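Local coordinates for putative riboflavin biosynthesis protein (Shewanella loihica, PDB 3KY8) that probably reduces a pyrimidine intermediate of riboflavin biosynthesis, although its own substrate is not established, at residues L60-T73 against G126-I138. Sequence-based numbering, arbitrary orientation.
Sequences LMERVDGLVMGRNT and GFNELYIDGGVTI. With SO4 (sulfate ion), chain E.
Asp65 OD2 takes two backbone N-H groups, from Glu129 N at 3.0 Å (174°) and from Asn128 N, which reach it from opposite faces of the carboxylate plane, while Asp65 N returns a 2.7 Å bond to Glu129 O. These three bonds lead into the pairing of parallel strands 66-70 and 129-133, neighbours in the mixed sheet of the RibD C-terminal domain. A short carboxylate suits the spot, and a leucine in place of Asp65 would probably leave the N-H groups of Asn128 and Glu129 without their acceptor and loosen the entry to strand 129-133. Beside it, Arg63 NE gives Glu129 OE2 a straight salt-bridge bond of 3.0 Å, lying in the guanidinium plane but above that of the carboxylate; Arg63 NH1 turns to Glu149. Further along, Gly66 O, Val68 N and Val68 O bond to Tyr131 N, Tyr131 O and Asp133 N. At the strands' C-terminal ends, two helix starts grip a sulfate, probably from the crystallisation liquor, through Thr73 and Thr137, each using backbone N and hydroxyl; Gly70 and Gly134 leave room for the ion, since a CB on either would clash with it. On one side of the sheet, Ile132 CD1 packs on Val68 CB. On the other, Tyr131 has its CG anti to the backbone N (chi1 167°), which carries the ring out alongside Leu67 and beneath helix 57-63, where Met61, modelled as selenomethionine, makes an oblique Met-aromatic contact through SE and Leu60 CD2 sits 3.5 Å from the ring centroid, over its face.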
loop_
_atom_site.group_PDB
_atom_site.type_symbol
_atom_site.label_atom_id
_atom_site.label_comp_id
_atom_site.label_asym_id
_atom_site.label_seq_id
_atom_site.Cartn_x
_atom_site.Cartn_y
_atom_site.Cartn_z
ATOM N N LEU A 60 -10.084 1.822 -19.692
ATOM C CA LEU A 60 -8.688 2.182 -19.778
ATOM C C LEU A 60 -8.183 1.944 -21.217
ATOM O O LEU A 60 -7.614 2.866 -21.857
ATOM C CB LEU A 60 -7.880 1.364 -18.775
ATOM C CG LEU A 60 -6.353 1.554 -18.816
ATOM C CD1 LEU A 60 -5.984 2.869 -18.170
ATOM C CD2 LEU A 60 -5.706 0.353 -18.111
HETATM N N MSE A 61 -8.440 0.745 -21.747
HETATM C CA MSE A 61 -7.906 0.351 -23.061
HETATM C C MSE A 61 -8.477 1.162 -24.203
HETATM O O MSE A 61 -7.818 1.370 -25.233
HETATM C CB MSE A 61 -8.144 -1.127 -23.342
HETATM C CG MSE A 61 -7.294 -2.008 -22.484
HETATM SE SE MSE A 61 -5.380 -1.604 -22.463
HETATM C CE MSE A 61 -5.047 -1.796 -24.378
ATOM N N GLU A 62 -9.717 1.608 -24.033
ATOM C CA GLU A 62 -10.340 2.445 -25.015
ATOM C C GLU A 62 -9.722 3.841 -24.988
ATOM O O GLU A 62 -9.659 4.521 -26.017
ATOM C CB GLU A 62 -11.830 2.532 -24.749
ATOM C CG GLU A 62 -12.400 3.899 -25.057
ATOM C CD GLU A 62 -13.718 3.827 -25.728
ATOM O OE1 GLU A 62 -14.577 3.040 -25.238
ATOM O OE2 GLU A 62 -13.878 4.569 -26.735
ATOM N N ARG A 63 -9.302 4.277 -23.807
ATOM C CA ARG A 63 -8.738 5.604 -23.626
ATOM C C ARG A 63 -7.277 5.696 -24.052
ATOM O O ARG A 63 -6.847 6.676 -24.657
ATOM C CB ARG A 63 -8.875 6.041 -22.158
ATOM C CG ARG A 63 -8.134 7.311 -21.854
ATOM C CD ARG A 63 -8.235 7.703 -20.409
ATOM N NE ARG A 63 -7.375 8.852 -20.127
ATOM C CZ ARG A 63 -6.976 9.216 -18.899
ATOM N NH1 ARG A 63 -7.331 8.531 -17.822
ATOM N NH2 ARG A 63 -6.194 10.270 -18.744
ATOM N N VAL A 64 -6.487 4.707 -23.677
ATOM C CA VAL A 64 -5.051 4.786 -23.940
ATOM C C VAL A 64 -4.690 4.522 -25.405
ATOM O O VAL A 64 -5.398 3.837 -26.133
ATOM C CB VAL A 64 -4.229 3.914 -22.989
ATOM C CG1 VAL A 64 -4.515 4.339 -21.533
ATOM C CG2 VAL A 64 -4.463 2.436 -23.225
ATOM N N ASP A 65 -3.585 5.114 -25.823
ATOM C CA ASP A 65 -3.073 4.959 -27.182
ATOM C C ASP A 65 -2.078 3.817 -27.290
ATOM O O ASP A 65 -1.806 3.299 -28.385
ATOM C CB ASP A 65 -2.402 6.264 -27.608
ATOM C CG ASP A 65 -3.363 7.407 -27.657
ATOM O OD1 ASP A 65 -4.402 7.227 -28.270
ATOM O OD2 ASP A 65 -3.103 8.476 -27.096
ATOM N N GLY A 66 -1.521 3.413 -26.147
ATOM C CA GLY A 66 -0.535 2.349 -26.133
ATOM C C GLY A 66 -0.156 2.103 -24.703
ATOM O O GLY A 66 -0.621 2.782 -23.815
ATOM N N LEU A 67 0.702 1.128 -24.514
ATOM C CA LEU A 67 1.209 0.718 -23.227
ATOM C C LEU A 67 2.717 0.885 -23.283
ATOM O O LEU A 67 3.314 0.695 -24.342
ATOM C CB LEU A 67 0.885 -0.770 -22.974
ATOM C CG LEU A 67 -0.453 -1.223 -22.350
ATOM C CD1 LEU A 67 -1.620 -1.368 -23.298
ATOM C CD2 LEU A 67 -0.279 -2.569 -21.641
ATOM N N VAL A 68 3.329 1.266 -22.161
ATOM C CA VAL A 68 4.789 1.173 -21.983
ATOM C C VAL A 68 4.995 0.163 -20.856
ATOM O O VAL A 68 4.487 0.350 -19.754
ATOM C CB VAL A 68 5.455 2.520 -21.628
ATOM C CG1 VAL A 68 6.951 2.346 -21.373
ATOM C CG2 VAL A 68 5.274 3.496 -22.711
HETATM N N MSE A 69 5.698 -0.925 -21.166
HETATM C CA MSE A 69 5.785 -2.144 -20.298
HETATM C C MSE A 69 7.225 -2.588 -20.174
HETATM O O MSE A 69 8.023 -2.406 -21.100
HETATM C CB MSE A 69 5.000 -3.257 -20.977
HETATM C CG MSE A 69 5.008 -4.561 -20.254
HETATM SE SE MSE A 69 4.046 -5.923 -21.202
HETATM C CE MSE A 69 2.263 -5.180 -21.182
ATOM N N GLY A 70 7.597 -3.188 -19.055
ATOM C CA GLY A 70 8.983 -3.718 -18.968
ATOM C C GLY A 70 9.073 -5.126 -19.505
ATOM O O GLY A 70 8.059 -5.724 -19.789
ATOM N N ARG A 71 10.290 -5.660 -19.608
ATOM C CA ARG A 71 10.494 -7.031 -20.096
ATOM C C ARG A 71 9.999 -8.072 -19.102
ATOM O O ARG A 71 9.526 -9.105 -19.521
ATOM C CB ARG A 71 11.960 -7.318 -20.503
ATOM C CG ARG A 71 12.111 -8.406 -21.596
ATOM C CD ARG A 71 13.537 -8.470 -22.257
ATOM N NE ARG A 71 13.693 -9.602 -23.193
ATOM N N ASN A 72 10.072 -7.809 -17.802
ATOM C CA ASN A 72 9.565 -8.777 -16.847
ATOM C C ASN A 72 8.087 -9.059 -17.044
ATOM O O ASN A 72 7.692 -10.207 -16.920
ATOM C CB ASN A 72 9.757 -8.328 -15.408
ATOM C CG ASN A 72 11.212 -8.253 -15.006
ATOM O OD1 ASN A 72 11.643 -7.265 -14.408
ATOM N ND2 ASN A 72 11.979 -9.278 -15.346
ATOM N N THR A 73 7.278 -8.017 -17.297
ATOM C CA THR A 73 5.849 -8.199 -17.501
ATOM C C THR A 73 5.648 -8.869 -18.866
ATOM O O THR A 73 4.860 -9.810 -18.977
ATOM C CB THR A 73 5.060 -6.864 -17.382
ATOM O OG1 THR A 73 5.294 -6.289 -16.090
ATOM C CG2 THR A 73 3.534 -7.056 -17.562
ATOM N N GLY A 126 1.553 10.713 -31.769
ATOM C CA GLY A 126 0.147 10.633 -31.433
ATOM C C GLY A 126 -0.230 9.629 -30.370
ATOM O O GLY A 126 -1.403 9.390 -30.160
ATOM N N PHE A 127 0.760 9.047 -29.707
ATOM C CA PHE A 127 0.557 8.165 -28.562
ATOM C C PHE A 127 0.745 9.022 -27.304
ATOM O O PHE A 127 1.819 9.129 -26.743
ATOM C CB PHE A 127 1.544 6.975 -28.607
ATOM C CG PHE A 127 1.420 6.128 -29.847
ATOM C CD1 PHE A 127 0.403 5.173 -29.962
ATOM C CD2 PHE A 127 2.291 6.298 -30.913
ATOM C CE1 PHE A 127 0.281 4.400 -31.116
ATOM C CE2 PHE A 127 2.193 5.516 -32.043
ATOM C CZ PHE A 127 1.180 4.567 -32.148
ATOM N N ASN A 128 -0.332 9.669 -26.916
ATOM C CA ASN A 128 -0.338 10.726 -25.924
ATOM C C ASN A 128 -0.779 10.202 -24.561
ATOM O O ASN A 128 -0.260 10.633 -23.524
ATOM C CB ASN A 128 -1.309 11.845 -26.371
ATOM C CG ASN A 128 -0.909 12.499 -27.693
ATOM O OD1 ASN A 128 -1.757 12.782 -28.551
ATOM N ND2 ASN A 128 0.367 12.727 -27.872
ATOM N N GLU A 129 -1.732 9.278 -24.575
ATOM C CA GLU A 129 -2.223 8.631 -23.356
ATOM C C GLU A 129 -1.654 7.217 -23.279
ATOM O O GLU A 129 -1.953 6.361 -24.100
ATOM C CB GLU A 129 -3.761 8.668 -23.332
ATOM C CG GLU A 129 -4.281 10.088 -22.995
ATOM C CD GLU A 129 -5.764 10.270 -23.259
ATOM O OE1 GLU A 129 -6.167 10.034 -24.422
ATOM O OE2 GLU A 129 -6.528 10.681 -22.330
ATOM N N LEU A 130 -0.757 7.010 -22.324
ATOM C CA LEU A 130 0.006 5.778 -22.218
ATOM C C LEU A 130 -0.301 5.062 -20.925
ATOM O O LEU A 130 -0.341 5.668 -19.867
ATOM C CB LEU A 130 1.492 6.079 -22.333
ATOM C CG LEU A 130 1.918 6.677 -23.691
ATOM C CD1 LEU A 130 3.382 7.223 -23.652
ATOM C CD2 LEU A 130 1.627 5.668 -24.801
ATOM N N TYR A 131 -0.525 3.764 -21.043
ATOM C CA TYR A 131 -0.767 2.870 -19.907
ATOM C C TYR A 131 0.585 2.260 -19.485
ATOM O O TYR A 131 1.131 1.393 -20.150
ATOM C CB TYR A 131 -1.830 1.848 -20.331
ATOM C CG TYR A 131 -2.042 0.640 -19.447
ATOM C CD1 TYR A 131 -1.714 0.648 -18.092
ATOM C CD2 TYR A 131 -2.664 -0.491 -19.960
ATOM C CE1 TYR A 131 -1.915 -0.458 -17.307
ATOM C CE2 TYR A 131 -2.890 -1.594 -19.172
ATOM C CZ TYR A 131 -2.519 -1.564 -17.852
ATOM O OH TYR A 131 -2.734 -2.666 -17.095
ATOM N N ILE A 132 1.139 2.788 -18.394
ATOM C CA ILE A 132 2.447 2.384 -17.916
ATOM C C ILE A 132 2.278 1.163 -17.001
ATOM O O ILE A 132 1.557 1.238 -15.982
ATOM C CB ILE A 132 3.158 3.523 -17.145
ATOM C CG1 ILE A 132 3.081 4.857 -17.899
ATOM C CG2 ILE A 132 4.593 3.147 -16.881
ATOM C CD1 ILE A 132 3.504 4.833 -19.377
ATOM N N ASP A 133 2.928 0.046 -17.355
ATOM C CA ASP A 133 2.743 -1.222 -16.636
ATOM C C ASP A 133 4.068 -1.901 -16.312
ATOM O O ASP A 133 5.028 -1.788 -17.042
ATOM C CB ASP A 133 1.851 -2.188 -17.430
ATOM C CG ASP A 133 1.269 -3.312 -16.550
ATOM O OD1 ASP A 133 0.993 -3.086 -15.342
ATOM O OD2 ASP A 133 1.057 -4.415 -17.083
ATOM N N GLY A 134 4.110 -2.593 -15.184
ATOM C CA GLY A 134 5.314 -3.260 -14.747
ATOM C C GLY A 134 5.923 -2.482 -13.608
ATOM O O GLY A 134 6.055 -1.277 -13.700
ATOM N N GLY A 135 6.351 -3.200 -12.574
ATOM C CA GLY A 135 6.932 -2.624 -11.374
ATOM C C GLY A 135 8.190 -1.818 -11.585
ATOM O O GLY A 135 8.286 -0.696 -11.095
ATOM N N VAL A 136 9.155 -2.374 -12.303
ATOM C CA VAL A 136 10.389 -1.660 -12.558
ATOM C C VAL A 136 10.103 -0.438 -13.417
ATOM O O VAL A 136 10.657 0.603 -13.168
ATOM C CB VAL A 136 11.512 -2.552 -13.151
ATOM C CG1 VAL A 136 12.866 -1.745 -13.376
ATOM C CG2 VAL A 136 11.766 -3.745 -12.203
ATOM N N THR A 137 9.228 -0.569 -14.404
ATOM C CA THR A 137 8.909 0.524 -15.325
ATOM C C THR A 137 8.213 1.632 -14.588
ATOM O O THR A 137 8.614 2.783 -14.698
ATOM C CB THR A 137 8.048 0.034 -16.539
ATOM O OG1 THR A 137 8.732 -1.045 -17.192
ATOM C CG2 THR A 137 7.828 1.131 -17.555
ATOM N N ILE A 138 7.196 1.288 -13.807
ATOM C CA ILE A 138 6.472 2.269 -12.979
ATOM C C ILE A 138 7.430 2.967 -12.010
ATOM O O ILE A 138 7.470 4.203 -11.897
ATOM C CB ILE A 138 5.277 1.582 -12.197
ATOM C CG1 ILE A 138 4.205 1.099 -13.196
ATOM C CG2 ILE A 138 4.652 2.538 -11.132
ATOM C CD1 ILE A 138 3.179 0.121 -12.567
HETATM S S SO4 E . 8.852 -4.615 -15.489
HETATM O O1 SO4 E . 8.999 -4.921 -14.093
HETATM O O2 SO4 E . 10.075 -4.911 -16.185
HETATM O O3 SO4 E . 8.651 -3.182 -15.656
HETATM O O4 SO4 E . 7.736 -5.365 -16.008
HETATM O O HOH W 1 -5.368 12.531 -20.759
HETATM O O HOH W 2 -4.730 10.575 -27.435
#